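Long-range contacts in phthiocerol synthesis polyketide synthase type I PpsC (Mycobacterium tuberculosis, PDB 7AHB), which probably selects an extender unit and transfers it to the acyl carrier protein, through its acyltransferase domain, during phthiocerol synthesis in Mycobacterium tuberculosis: residues S54-Q59 against I135-G140; G174-L179 against Q206-G211; P194-G199 against S210-L215. All coordinates share one frame; numbering follows the deposited sequence.

Interaction 1 (S54-Q59 against I135-G140); sequences SGRGSQ and IGHSMG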
loop_
_atom_site.group_PDB
_atom_site.type_symbol
_atom_site.label_atom_id
_atom_site.label_comp_id
_atom_site.label_asym_id
_atom_site.label_seq_id
_atom_site.Cartn_x
_atom_site.Cartn_y
_atom_site.Cartn_z
ATOM N N SER A 54 1.707 1.292 -0.272
ATOM C CA SER A 54 1.329 0.572 0.925
ATOM C C SER A 54 -0.184 0.481 1.031
ATOM O O SER A 54 -0.926 1.307 0.489
ATOM C CB SER A 54 1.891 1.265 2.161
ATOM O OG SER A 54 1.435 0.620 3.325
ATOM N N GLY A 55 -0.635 -0.525 1.752
ATOM C CA GLY A 55 -2.043 -0.740 1.980
ATOM C C GLY A 55 -2.570 -0.180 3.277
ATOM O O GLY A 55 -3.773 -0.270 3.549
ATOM N N ARG A 56 -1.711 0.403 4.100
ATOM C CA ARG A 56 -2.123 0.903 5.403
ATOM C C ARG A 56 -2.299 2.415 5.363
ATOM O O ARG A 56 -1.464 3.142 4.813
ATOM C CB ARG A 56 -1.099 0.544 6.484
ATOM C CG ARG A 56 -1.051 -0.926 6.933
ATOM C CD ARG A 56 -2.402 -1.447 7.474
ATOM N NE ARG A 56 -3.147 -2.133 6.398
ATOM C CZ ARG A 56 -2.761 -3.280 5.805
ATOM N NH1 ARG A 56 -1.637 -3.886 6.199
ATOM N NH2 ARG A 56 -3.496 -3.830 4.813
ATOM N N GLY A 57 -3.385 2.890 5.971
ATOM C CA GLY A 57 -3.551 4.318 6.187
ATOM C C GLY A 57 -2.681 4.759 7.347
ATOM O O GLY A 57 -2.663 4.114 8.400
ATOM N N SER A 58 -1.943 5.857 7.151
ATOM C CA SER A 58 -0.970 6.302 8.142
ATOM C C SER A 58 -1.077 7.804 8.347
ATOM O O SER A 58 -0.069 8.506 8.493
ATOM C CB SER A 58 0.451 5.919 7.731
ATOM O OG SER A 58 0.461 4.655 7.084
ATOM N N GLN A 59 -2.303 8.318 8.357
ATOM C CA GLN A 59 -2.506 9.746 8.538
ATOM C C GLN A 59 -1.822 10.237 9.805
ATOM O O GLN A 59 -1.834 9.570 10.846
ATOM C CB GLN A 59 -3.998 10.048 8.598
ATOM C CG GLN A 59 -4.704 9.403 9.797
ATOM C CD GLN A 59 -6.214 9.580 9.722
ATOM O OE1 GLN A 59 -6.718 10.687 9.393
ATOM N NE2 GLN A 59 -6.951 8.491 9.975
ATOM N N ILE A 135 4.748 -1.659 -7.394
ATOM C CA ILE A 135 4.304 -2.771 -6.567
ATOM C C ILE A 135 3.219 -2.239 -5.652
ATOM O O ILE A 135 3.416 -1.198 -5.018
ATOM C CB ILE A 135 5.455 -3.357 -5.732
ATOM C CG1 ILE A 135 6.394 -4.144 -6.613
ATOM C CG2 ILE A 135 4.893 -4.266 -4.641
ATOM C CD1 ILE A 135 7.686 -4.558 -5.909
ATOM N N GLY A 136 2.061 -2.910 -5.642
ATOM C CA GLY A 136 1.006 -2.604 -4.694
ATOM C C GLY A 136 0.900 -3.621 -3.563
ATOM O O GLY A 136 0.765 -4.820 -3.797
ATOM N N HIS A 137 1.008 -3.138 -2.337
ATOM C CA HIS A 137 0.926 -3.924 -1.107
ATOM C C HIS A 137 -0.504 -3.836 -0.599
ATOM O O HIS A 137 -0.988 -2.745 -0.310
ATOM C CB HIS A 137 1.930 -3.361 -0.101
ATOM C CG HIS A 137 1.796 -3.874 1.299
ATOM N ND1 HIS A 137 0.778 -3.480 2.140
ATOM C CD2 HIS A 137 2.613 -4.658 2.041
ATOM C CE1 HIS A 137 0.940 -4.047 3.323
ATOM N NE2 HIS A 137 2.044 -4.771 3.285
ATOM N N SER A 138 -1.178 -4.976 -0.527
ATOM C CA SER A 138 -2.556 -5.074 -0.054
ATOM C C SER A 138 -3.403 -4.065 -0.834
ATOM O O SER A 138 -3.306 -3.995 -2.070
ATOM C CB SER A 138 -2.556 -4.906 1.480
ATOM O OG SER A 138 -3.879 -4.859 1.976
ATOM N N MET A 139 -4.241 -3.274 -0.177
ATOM C CA MET A 139 -5.146 -2.410 -0.923
ATOM C C MET A 139 -4.390 -1.360 -1.734
ATOM O O MET A 139 -4.966 -0.746 -2.630
ATOM C CB MET A 139 -6.133 -1.692 0.011
ATOM C CG MET A 139 -6.613 -2.464 1.220
ATOM S SD MET A 139 -7.684 -3.942 0.986
ATOM C CE MET A 139 -7.553 -4.597 2.634
ATOM N N GLY A 140 -3.121 -1.126 -1.431
ATOM C CA GLY A 140 -2.308 -0.242 -2.241
ATOM C C GLY A 140 -2.153 -0.672 -3.692
ATOM O O GLY A 140 -1.653 0.122 -4.498
#
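Gly-55 lies against His-137 to Gly-140, a turn whose Gly-136, Ser-138 and Gly-140 match the GxSxG pattern of a nucleophile elbow, the tight bend between strand and helix that presents the serine in acyltransferases. The positive phi of Ser-138 is consistent with that motif.

The clear hydrogen bond between the segments runs from Gly-55 N to His-137 ND1 at 3.3 Å, bent to 144° at the hydrogen and tilted out of the ring plane. With CG anti to the backbone N (chi1 169°), the ring swings out to the loop and turns its ND1-CE1 edge to Gly-55 and Arg-56. Within the loop, Ser-54 OG accepts from Arg-56 N at 3.2 Å, an ST turn that curls the chain round Gly-55.

Backbone packing makes up much of the rest. Having no side chain, Gly-55 brings its CA to 3.6 Å from Gly-140 N, and Gly-140 CA in turn makes a CH...O contact of 3.4 Å with Ser-54 O. Glycine suits both places, since the two main chains press directly on each other.

Ser-138 marks the probable active site: its OG is hydrogen-bonded to His-240 NE2, as in the Ser-His dyad of this family. The His-137 ring, for its part, meets Phe-300 edge-to-face. Arg-56, bent at chi2 and chi3, reaches over this corner: its guanidinium plane stands 61° from the imidazole, with NH1 3.9 Å from His-137 CE1 at the ring edge and NH2 3.0 Å from Ser-138 OG.

Interaction 2 (G174-L179 against Q206-G211); sequences GTMALL and QTVISG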
loop_
_atom_site.group_PDB
_atom_site.type_symbol
_atom_site.label_atom_id
_atom_site.label_comp_id
_atom_site.label_asym_id
_atom_site.label_seq_id
_atom_site.Cartn_x
_atom_site.Cartn_y
_atom_site.Cartn_z
ATOM N N GLY A 174 -12.390 -7.669 13.092
ATOM C CA GLY A 174 -11.143 -8.286 12.692
ATOM C C GLY A 174 -10.000 -7.323 12.892
ATOM O O GLY A 174 -10.201 -6.122 13.097
ATOM N N THR A 175 -8.789 -7.867 12.847
ATOM C CA THR A 175 -7.586 -7.044 12.873
ATOM C C THR A 175 -6.458 -7.900 12.319
ATOM O O THR A 175 -6.680 -9.022 11.848
ATOM C CB THR A 175 -7.302 -6.491 14.277
ATOM O OG1 THR A 175 -6.258 -5.510 14.191
ATOM C CG2 THR A 175 -6.908 -7.588 15.236
ATOM N N MET A 176 -5.244 -7.368 12.355
ATOM C CA MET A 176 -4.084 -8.110 11.887
ATOM C C MET A 176 -2.941 -7.854 12.850
ATOM O O MET A 176 -3.006 -6.950 13.685
ATOM C CB MET A 176 -3.679 -7.709 10.471
ATOM C CG MET A 176 -4.818 -7.711 9.490
ATOM S SD MET A 176 -4.214 -7.191 7.814
ATOM C CE MET A 176 -3.614 -8.640 7.219
ATOM N N ALA A 177 -1.883 -8.651 12.720
ATOM C CA ALA A 177 -0.727 -8.535 13.600
ATOM C C ALA A 177 0.533 -8.855 12.814
ATOM O O ALA A 177 0.552 -9.806 12.028
ATOM C CB ALA A 177 -0.834 -9.471 14.795
ATOM N N LEU A 178 1.578 -8.067 13.047
ATOM C CA LEU A 178 2.885 -8.308 12.448
ATOM C C LEU A 178 3.709 -9.147 13.414
ATOM O O LEU A 178 3.842 -8.789 14.587
ATOM C CB LEU A 178 3.593 -6.988 12.152
ATOM C CG LEU A 178 4.978 -7.048 11.505
ATOM C CD1 LEU A 178 4.935 -7.544 10.090
ATOM C CD2 LEU A 178 5.618 -5.649 11.552
ATOM N N LEU A 179 4.264 -10.255 12.921
ATOM C CA LEU A 179 5.019 -11.183 13.755
ATOM C C LEU A 179 6.442 -11.321 13.226
ATOM O O LEU A 179 6.662 -11.326 12.014
ATOM C CB LEU A 179 4.360 -12.561 13.773
ATOM C CG LEU A 179 2.845 -12.656 13.738
ATOM C CD1 LEU A 179 2.416 -14.128 13.623
ATOM C CD2 LEU A 179 2.249 -12.018 14.980
ATOM N N GLN A 206 9.461 -11.560 8.591
ATOM C CA GLN A 206 8.231 -11.061 9.182
ATOM C C GLN A 206 7.027 -11.491 8.362
ATOM O O GLN A 206 7.072 -11.513 7.129
ATOM C CB GLN A 206 8.245 -9.533 9.280
ATOM C CG GLN A 206 9.224 -8.984 10.327
ATOM C CD GLN A 206 9.123 -7.473 10.462
ATOM O OE1 GLN A 206 9.192 -6.743 9.468
ATOM N NE2 GLN A 206 8.945 -6.999 11.689
ATOM N N THR A 207 5.931 -11.781 9.056
ATOM C CA THR A 207 4.694 -12.240 8.447
ATOM C C THR A 207 3.541 -11.597 9.201
ATOM O O THR A 207 3.620 -11.401 10.410
ATOM C CB THR A 207 4.574 -13.784 8.515
ATOM O OG1 THR A 207 5.758 -14.414 7.979
ATOM C CG2 THR A 207 3.371 -14.263 7.772
ATOM N N VAL A 208 2.463 -11.301 8.492
ATOM C CA VAL A 208 1.277 -10.696 9.085
ATOM C C VAL A 208 0.176 -11.741 9.098
ATOM O O VAL A 208 -0.059 -12.414 8.086
ATOM C CB VAL A 208 0.824 -9.433 8.322
ATOM C CG1 VAL A 208 -0.448 -8.873 8.966
ATOM C CG2 VAL A 208 1.925 -8.392 8.328
ATOM N N ILE A 209 -0.498 -11.868 10.243
ATOM C CA ILE A 209 -1.657 -12.728 10.388
ATOM C C ILE A 209 -2.904 -11.855 10.487
ATOM O O ILE A 209 -2.867 -10.681 10.890
ATOM C CB ILE A 209 -1.540 -13.663 11.608
ATOM C CG1 ILE A 209 -1.331 -12.856 12.893
ATOM C CG2 ILE A 209 -0.429 -14.667 11.394
ATOM C CD1 ILE A 209 -1.403 -13.735 14.199
ATOM N N SER A 210 -4.031 -12.451 10.136
ATOM C CA SER A 210 -5.270 -11.704 10.049
ATOM C C SER A 210 -6.395 -12.562 10.595
ATOM O O SER A 210 -6.417 -13.767 10.358
ATOM C CB SER A 210 -5.565 -11.283 8.584
ATOM O OG SER A 210 -6.801 -10.625 8.522
ATOM N N GLY A 211 -7.322 -11.942 11.328
ATOM C CA GLY A 211 -8.455 -12.668 11.835
ATOM C C GLY A 211 -9.149 -11.952 12.984
ATOM O O GLY A 211 -8.924 -10.770 13.254
#
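Ala-177 and Ile-209 face each other at the middle of an antiparallel ladder formed by strands 175-179 and 207-211, the two central strands of the four-stranded sheet. That sheet belongs to the smaller, ferredoxin-like subdomain of acyltransferases. Three hydrogen-bonded pairs, Thr-175 with Gly-211, Ala-177 with Ile-209 and Leu-179 with Thr-207, contribute two bonds each. Leu-179 N to Thr-207 O is the shortest at 2.8 Å. Between them the non-hydrogen-bonded pairs bring CH groups onto carbonyls, Val-208 CA lying 3.2 Å from Ala-177 O.

The tight face carries Ala-177, Leu-179 and Ile-209 under helices 183-189 and 213-225. Leu-179 crosses Ile-209 at about a right angle, its CD1 3.7 Å from Ile-209 CG2. Ile-209 CG1 sits between the backbone N and the carbonyl carbon (chi1 57°) and comes 3.9 Å from Ala-177 CB, the small alanine matching the branched neighbour. Gly-211 ends its strand with backbone angles suited to glycine.

The other face is mixed. Met-176 folds its chain at chi3 (83°), which lays CE over the neighbouring strand, 3.6 Å from both Val-208 CG1 and Ser-210 CB. Farther along, the partly exposed Leu-178 and Gln-206 form the solvent side, where the touch is of methyl on amide rather than apolar on apolar: Leu-178 CD2 is 3.6 Å from Gln-206 NE2, while Leu-178 CD1 still packs on Val-208.

Ser-210 OG and Thr-175 OG1, both buried, are satisfied elsewhere, by Pro-239 O and Ile-235 O. Across this contact, then, backbone bonds set the register and side chains add chiefly apolar cohesion.

Interaction 3 (P194-G199 against S210-L215); sequences PEVSLG and SGPPLL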
loop_
_atom_site.group_PDB
_atom_site.type_symbol
_atom_site.label_atom_id
_atom_site.label_comp_id
_atom_site.label_asym_id
_atom_site.label_seq_id
_atom_site.Cartn_x
_atom_site.Cartn_y
_atom_site.Cartn_z
ATOM N N PRO A 194 -8.332 -22.091 12.777
ATOM C CA PRO A 194 -8.960 -22.060 11.448
ATOM C C PRO A 194 -9.483 -20.695 11.029
ATOM O O PRO A 194 -9.616 -20.453 9.825
ATOM C CB PRO A 194 -10.104 -23.077 11.579
ATOM C CG PRO A 194 -10.347 -23.201 13.045
ATOM C CD PRO A 194 -8.994 -23.042 13.683
ATOM N N GLU A 195 -9.793 -19.802 11.967
ATOM C CA GLU A 195 -10.305 -18.480 11.643
ATOM C C GLU A 195 -9.202 -17.466 11.374
ATOM O O GLU A 195 -9.496 -16.369 10.892
ATOM C CB GLU A 195 -11.200 -17.969 12.788
ATOM C CG GLU A 195 -12.427 -18.857 13.027
ATOM C CD GLU A 195 -13.278 -18.402 14.182
ATOM O OE1 GLU A 195 -13.439 -17.190 14.372
ATOM O OE2 GLU A 195 -13.784 -19.267 14.920
ATOM N N VAL A 196 -7.951 -17.803 11.656
ATOM C CA VAL A 196 -6.817 -16.904 11.451
ATOM C C VAL A 196 -6.074 -17.343 10.207
ATOM O O VAL A 196 -5.866 -18.551 10.005
ATOM C CB VAL A 196 -5.879 -16.908 12.670
ATOM C CG1 VAL A 196 -4.653 -16.068 12.401
ATOM C CG2 VAL A 196 -6.655 -16.399 13.910
ATOM N N SER A 197 -5.660 -16.361 9.378
ATOM C CA SER A 197 -4.948 -16.633 8.136
ATOM C C SER A 197 -3.565 -15.985 8.118
ATOM O O SER A 197 -3.295 -15.024 8.840
ATOM C CB SER A 197 -5.747 -16.111 6.920
ATOM O OG SER A 197 -5.848 -14.695 6.985
ATOM N N LEU A 198 -2.690 -16.497 7.248
ATOM C CA LEU A 198 -1.479 -15.775 6.875
ATOM C C LEU A 198 -1.908 -14.677 5.904
ATOM O O LEU A 198 -2.370 -14.970 4.801
ATOM C CB LEU A 198 -0.462 -16.719 6.232
ATOM C CG LEU A 198 0.929 -16.135 6.025
ATOM C CD1 LEU A 198 1.995 -17.243 5.978
ATOM C CD2 LEU A 198 0.989 -15.302 4.738
ATOM N N GLY A 199 -1.796 -13.417 6.316
ATOM C CA GLY A 199 -2.331 -12.317 5.529
ATOM C C GLY A 199 -1.344 -11.658 4.593
ATOM O O GLY A 199 -1.688 -11.333 3.446
ATOM N N SER A 210 -4.031 -12.451 10.136
ATOM C CA SER A 210 -5.270 -11.704 10.049
ATOM C C SER A 210 -6.395 -12.562 10.595
ATOM O O SER A 210 -6.417 -13.767 10.358
ATOM C CB SER A 210 -5.565 -11.283 8.584
ATOM O OG SER A 210 -6.801 -10.625 8.522
ATOM N N GLY A 211 -7.322 -11.942 11.328
ATOM C CA GLY A 211 -8.455 -12.668 11.835
ATOM C C GLY A 211 -9.149 -11.952 12.984
ATOM O O GLY A 211 -8.924 -10.770 13.254
ATOM N N PRO A 212 -10.028 -12.665 13.668
ATOM C CA PRO A 212 -10.807 -12.045 14.777
ATOM C C PRO A 212 -9.894 -11.480 15.853
ATOM O O PRO A 212 -8.878 -12.098 16.209
ATOM C CB PRO A 212 -11.650 -13.206 15.312
ATOM C CG PRO A 212 -11.726 -14.205 14.177
ATOM C CD PRO A 212 -10.413 -14.062 13.405
ATOM N N PRO A 213 -10.242 -10.315 16.422
ATOM C CA PRO A 213 -9.262 -9.612 17.273
ATOM C C PRO A 213 -8.887 -10.358 18.536
ATOM O O PRO A 213 -7.737 -10.251 18.971
ATOM C CB PRO A 213 -9.954 -8.276 17.586
ATOM C CG PRO A 213 -11.420 -8.520 17.310
ATOM C CD PRO A 213 -11.437 -9.495 16.152
ATOM N N LEU A 214 -9.825 -11.083 19.155
ATOM C CA LEU A 214 -9.482 -11.853 20.347
ATOM C C LEU A 214 -8.433 -12.910 20.031
ATOM O O LEU A 214 -7.558 -13.201 20.856
ATOM C CB LEU A 214 -10.728 -12.524 20.929
ATOM C CG LEU A 214 -11.740 -11.615 21.637
ATOM C CD1 LEU A 214 -12.898 -12.406 22.261
ATOM C CD2 LEU A 214 -11.043 -10.770 22.711
ATOM N N LEU A 215 -8.518 -13.509 18.841
ATOM C CA LEU A 215 -7.587 -14.568 18.458
ATOM C C LEU A 215 -6.243 -14.001 18.024
ATOM O O LEU A 215 -5.201 -14.605 18.290
ATOM C CB LEU A 215 -8.203 -15.423 17.356
ATOM C CG LEU A 215 -9.505 -16.119 17.739
ATOM C CD1 LEU A 215 -10.135 -16.772 16.563
ATOM C CD2 LEU A 215 -9.259 -17.173 18.859
#
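Ser-210, Glu-195 and Val-196 give up the most surface where residues 194-199 meet the end of strand 207-211 and the start of helix 213-225, at one end of the beta hairpin made by strands 197-201 and 207-211. Ser-210 contributes its backbone. Its carbonyl takes the amide of Ser-197 at 2.9 Å, nearly straight at 169°, and its own N donates to Ser-197 O at 3.0 Å, making the two serines an antiparallel hydrogen-bonded pair. The same Ser-210 O also receives a CH...O contact from Val-196 CA at 3.3 Å.

Val-196 fills the angle between hairpin and helix. With CG2 anti to its carbonyl carbon, one methyl reaches Leu-215 CB, 3.9 Å away, while helix residues Ile-216 and Leu-219 continue the apolar patch. A beta-branched residue suits this place, for its two methyls diverge and CG1 remains beside the Ser-210 carbonyl.

Glu-195, which is exposed, passes across Pro-212 at about a right angle, touching the ring with CB and OE1. OE1 ends 3.4 Å from Pro-212 CG and 4.0 Å from Leu-215 CD1. Pro-212 is at the N-cap position; its CD also comes 3.5 Å from Glu-195 O, which is bonded to Asn-241 ND2.

Ser-197 OG is hydrogen-bonded to His-240 O and Asn-241 ND2, which tethers the hairpin to the segment carrying His-240. Chemically, therefore, two main-chain bonds hold the hairpin at this pair, Val-196 and Leu-215 pack hairpin against helix through carbon alone, and the carboxylate stays at the surface.

In the fold
All three interactions lie in the acyltransferase domain. Interaction 1 comes first in the sequence; interactions 2 and 3 both finish within residues 206-215. Interaction 1 sits near the centre of the chain, in the loops that follow strands 49-53 and 133-136 of the five-stranded parallel sheet. Interactions 2 and 3 share Ser-210, Gly-211 and strand 207-211 of the four-stranded antiparallel sheet; their centres are 7 Å apart, and Val-208 O to Gly-199 N is a probable hydrogen bond between them. The centres of interactions 1 and 2 are 15 Å apart, though their nearest atoms are about 4 Å apart. The small subdomain thus borders the probable active-site serine, consistent with a cleft between two subdomains.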